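Local coordinates for protein glycerol Dehydrogenase (Unidentified, PDB 5XN8) that catalyses the NAD-dependent oxidation of glycerol to dihydroxyacetone, probably also accepting related diols, and carries a zinc ion at its metal site, at residues A[37-40]-A[41-45]; A[151-154]-A[155-158]. One frame throughout, in Å; residues are numbered along the deposited sequence.

Both contacts mark a place where a parallel strand of the six-stranded sheet gives way to a helix, and in each an aspartate carboxylate caps the new helix. Contact 1, the first turns of helix 38-54 after strand 31-36, is partly buried, and several of its residues face solvent. Contact 2, where strand 149-153 runs into the short helix 154-158, lies in the interior. The difference shows in the chemistry: backbone bonds carry most of contact 1, with the Asp37 cap at its start, whereas contact 2 adds methionine-isoleucine packing and a carboxylate with further partners. The two touch directly, Ala44 CB lying 3.9 Å from Ile156 CD1, and both approach Thr116, a likely NAD-binding residue.

Contact 1 (A[37-40]-A[41-45]); sequences DDFV and MKLAG
The carbonyl oxygen of Val40 is gripped twice from the turn ahead of it: Ala44 N donates to Val40 O at 2.9 Å in a nearly straight bond (167°), and Gly45 N adds a weak, bent one to Val40 O at 3.2 Å. An acceptor shared by the fourth and fifth residues along is what a wider pi-type turn at 41-45 produces, so the helix swells slightly here. Upstream the pattern is ordinary. Met41 N reaches Asp37 O at 2.7 Å, and Lys42 and Leu43 donate in turn to the carbonyls of Asp38 and Phe39.

The start of the helix is closed by Asp37 as N-cap. Its CG lies between the backbone N and the carbonyl carbon (chi1 65°), which turns the carboxylate back over the first turn, where Asp37 OD1 accepts from Val40 N at 2.7 Å, almost in line with the C-O bond. On the backbone side of the same residue, Met41 CB rests 3.2 Å from Asp37 O. Phe39 and Leu43 lie side by side and point the same way, both with CG anti to the backbone N; Leu43 CD2 meets the ring obliquely, 3.9 Å from Phe39 CZ. The ring was modelled in two conformers, so that touch is doubtful. Val40, by contrast, is buried and sits close to Thr116, while Asp38 forms a salt bridge with Arg63.

Asp37 therefore plays two parts. It follows strand 31-36 and caps helix 38-54, in a beta-alpha-beta unit, and it is a likely NAD-binding residue. One oxygen held by a backbone N-H limits rotation of the carboxylate, and the positive end of the helix dipole would be expected to favour its negative charge.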
loop_
_atom_site.group_PDB
_atom_site.type_symbol
_atom_site.label_atom_id
_atom_site.label_comp_id
_atom_site.label_asym_id
_atom_site.label_seq_id
_atom_site.Cartn_x
_atom_site.Cartn_y
_atom_site.Cartn_z
ATOM N N ASP A 37 -47.562 -8.211 27.375
ATOM C CA ASP A 37 -48.051 -9.558 27.700
ATOM C C ASP A 37 -47.670 -9.897 29.144
ATOM O O ASP A 37 -46.871 -9.183 29.762
ATOM C CB ASP A 37 -47.585 -10.623 26.682
ATOM C CG ASP A 37 -46.065 -10.849 26.670
ATOM O OD1 ASP A 37 -45.391 -10.651 27.699
ATOM O OD2 ASP A 37 -45.540 -11.285 25.625
ATOM N N ASP A 38 -48.243 -10.972 29.681
ATOM C CA ASP A 38 -48.063 -11.296 31.104
ATOM C C ASP A 38 -46.629 -11.609 31.467
ATOM O O ASP A 38 -46.166 -11.206 32.532
ATOM C CB ASP A 38 -48.970 -12.439 31.547
ATOM C CG ASP A 38 -50.425 -12.082 31.442
ATOM O OD1 ASP A 38 -50.904 -11.175 32.175
ATOM O OD2 ASP A 38 -51.091 -12.720 30.616
ATOM N N PHE A 39 -45.938 -12.330 30.582
ATOM C CA PHE A 39 -44.515 -12.632 30.763
ATOM C C PHE A 39 -43.681 -11.359 30.893
ATOM O O PHE A 39 -42.888 -11.228 31.823
ATOM C CB PHE A 39 -43.977 -13.472 29.603
ATOM C CG PHE A 39 -42.496 -13.694 29.673
ATOM C CD1 PHE A 39 -41.958 -14.542 30.624
ATOM C CD2 PHE A 39 -41.640 -13.027 28.811
ATOM C CE1 PHE A 39 -40.596 -14.738 30.703
ATOM C CE2 PHE A 39 -40.278 -13.217 28.886
ATOM C CZ PHE A 39 -39.754 -14.069 29.836
ATOM N N VAL A 40 -43.873 -10.429 29.960
ATOM C CA VAL A 40 -43.115 -9.171 29.932
ATOM C C VAL A 40 -43.570 -8.211 31.043
ATOM O O VAL A 40 -42.741 -7.483 31.602
ATOM C CB VAL A 40 -43.189 -8.494 28.540
ATOM C CG1 VAL A 40 -42.552 -7.113 28.553
ATOM C CG2 VAL A 40 -42.510 -9.368 27.484
ATOM N N MET A 41 -44.866 -8.211 31.362
ATOM C CA MET A 41 -45.397 -7.368 32.435
ATOM C C MET A 41 -44.768 -7.679 33.800
ATOM O O MET A 41 -44.509 -6.769 34.582
ATOM C CB MET A 41 -46.935 -7.474 32.518
ATOM C CG MET A 41 -47.606 -6.361 33.331
ATOM S SD MET A 41 -47.684 -4.719 32.524
ATOM C CE MET A 41 -49.200 -4.877 31.570
ATOM N N LYS A 42 -44.512 -8.950 34.084
ATOM C CA LYS A 42 -43.843 -9.338 35.338
ATOM C C LYS A 42 -42.321 -9.115 35.298
ATOM O O LYS A 42 -41.718 -8.774 36.323
ATOM C CB LYS A 42 -44.163 -10.793 35.709
ATOM C CG LYS A 42 -43.917 -11.116 37.172
ATOM C CD LYS A 42 -43.984 -12.616 37.471
ATOM C CE LYS A 42 -43.147 -13.000 38.689
ATOM N NZ LYS A 42 -43.738 -12.547 39.985
ATOM N N LEU A 43 -41.715 -9.310 34.125
ATOM C CA LEU A 43 -40.256 -9.207 33.958
ATOM C C LEU A 43 -39.773 -7.762 34.042
ATOM O O LEU A 43 -38.885 -7.453 34.846
ATOM C CB LEU A 43 -39.813 -9.850 32.628
ATOM C CG LEU A 43 -38.345 -9.761 32.139
ATOM C CD1 LEU A 43 -37.308 -9.891 33.258
ATOM C CD2 LEU A 43 -38.071 -10.763 31.027
ATOM N N ALA A 44 -40.353 -6.895 33.207
ATOM C CA ALA A 44 -39.953 -5.487 33.120
ATOM C C ALA A 44 -41.071 -4.459 33.343
ATOM O O ALA A 44 -40.779 -3.273 33.435
ATOM C CB ALA A 44 -39.290 -5.238 31.775
ATOM N N GLY A 45 -42.327 -4.892 33.432
ATOM C CA GLY A 45 -43.450 -3.964 33.536
ATOM C C GLY A 45 -43.487 -3.223 34.858
ATOM O O GLY A 45 -43.667 -2.000 34.884
#

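Contact 2 (A[151-154]-A[155-158]); sequences VMDT and AIIA
Asp153 carries its carboxylate anti to the backbone N (chi1 -169°), which brings Asp153 OD1 to the start of the following helix, 3.1 Å from Ala155 N, in a bent N-cap bond. The same carboxylate stands across Ile156 at about a right angle, with Ile156 CD1 3.5 Å from Asp153 OD2. Outside the turn, Ser18 hydrogen-bonds OD2 and Asp16 N binds OD1 weakly, so both oxygens have partners.

Met152 is bent at chi2 and chi3 (-66° and -72°), curling its methyl round to Ile157: Met152 CE lies 3.8 Å from Ile157 CD1, the two side chains crossing obliquely. Ile157 CG1 also packs 3.4 Å from Asp153 O. Asp153 O accepts from Ile157 N at 3.0 Å and, weakly, from Ile156 N. The hydroxyl of Thr154 is hydrogen-bonded to Glu231, on helix 228-247.

The whole is an N-capped strand-to-helix transition at the end of strand 149-153, a sheet strand between strands 10-14 and 111-115 in the dinucleotide-binding part of an iron-containing alcohol dehydrogenase fold.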
loop_
_atom_site.group_PDB
_atom_site.type_symbol
_atom_site.label_atom_id
_atom_site.label_comp_id
_atom_site.label_asym_id
_atom_site.label_seq_id
_atom_site.Cartn_x
_atom_site.Cartn_y
_atom_site.Cartn_z
ATOM N N VAL A 151 -36.725 3.056 23.495
ATOM C CA VAL A 151 -35.941 2.860 24.710
ATOM C C VAL A 151 -35.405 1.430 24.763
ATOM O O VAL A 151 -36.178 0.468 24.840
ATOM C CB VAL A 151 -36.776 3.164 25.968
ATOM C CG1 VAL A 151 -35.885 3.229 27.204
ATOM C CG2 VAL A 151 -37.540 4.476 25.791
ATOM N N MET A 152 -34.080 1.305 24.743
ATOM C CA MET A 152 -33.405 0.019 24.669
ATOM C C MET A 152 -32.643 -0.210 25.968
ATOM O O MET A 152 -31.577 0.362 26.177
ATOM C CB MET A 152 -32.447 0.010 23.472
ATOM C CG MET A 152 -33.081 0.419 22.148
ATOM S SD MET A 152 -34.322 -0.751 21.564
ATOM C CE MET A 152 -33.306 -2.132 21.074
ATOM N N ASP A 153 -33.213 -1.025 26.855
ATOM C CA ASP A 153 -32.542 -1.397 28.092
ATOM C C ASP A 153 -31.688 -2.614 27.796
ATOM O O ASP A 153 -32.200 -3.737 27.678
ATOM C CB ASP A 153 -33.544 -1.689 29.223
ATOM C CG ASP A 153 -32.863 -1.809 30.590
ATOM O OD1 ASP A 153 -31.700 -2.259 30.656
ATOM O OD2 ASP A 153 -33.489 -1.440 31.598
ATOM N N THR A 154 -30.384 -2.383 27.694
ATOM C CA THR A 154 -29.444 -3.413 27.262
ATOM C C THR A 154 -29.146 -4.453 28.347
ATOM O O THR A 154 -28.605 -5.506 28.038
ATOM C CB THR A 154 -28.125 -2.769 26.802
ATOM O OG1 THR A 154 -27.560 -2.033 27.889
ATOM C CG2 THR A 154 -28.373 -1.826 25.612
ATOM N N ALA A 155 -29.474 -4.155 29.605
ATOM C CA ALA A 155 -29.401 -5.145 30.691
ATOM C C ALA A 155 -30.497 -6.196 30.546
ATOM O O ALA A 155 -30.274 -7.379 30.826
ATOM C CB ALA A 155 -29.493 -4.459 32.054
ATOM N N ILE A 156 -31.673 -5.764 30.102
ATOM C CA ILE A 156 -32.803 -6.672 29.830
ATOM C C ILE A 156 -32.582 -7.433 28.518
ATOM O O ILE A 156 -32.800 -8.635 28.454
ATOM C CB ILE A 156 -34.147 -5.908 29.787
ATOM C CG1 ILE A 156 -34.428 -5.263 31.145
ATOM C CG2 ILE A 156 -35.301 -6.825 29.380
ATOM C CD1 ILE A 156 -35.559 -4.263 31.143
ATOM N N ILE A 157 -32.149 -6.721 27.479
ATOM C CA ILE A 157 -31.912 -7.329 26.161
ATOM C C ILE A 157 -30.803 -8.390 26.205
ATOM O O ILE A 157 -30.937 -9.444 25.591
ATOM C CB ILE A 157 -31.624 -6.254 25.089
ATOM C CG1 ILE A 157 -32.888 -5.418 24.832
ATOM C CG2 ILE A 157 -31.154 -6.883 23.778
ATOM C CD1 ILE A 157 -32.616 -4.039 24.260
ATOM N N ALA A 158 -29.729 -8.111 26.939
ATOM C CA ALA A 158 -28.627 -9.071 27.138
ATOM C C ALA A 158 -29.080 -10.431 27.676
ATOM O O ALA A 158 -28.528 -11.460 27.296
ATOM C CB ALA A 158 -27.575 -8.476 28.057
#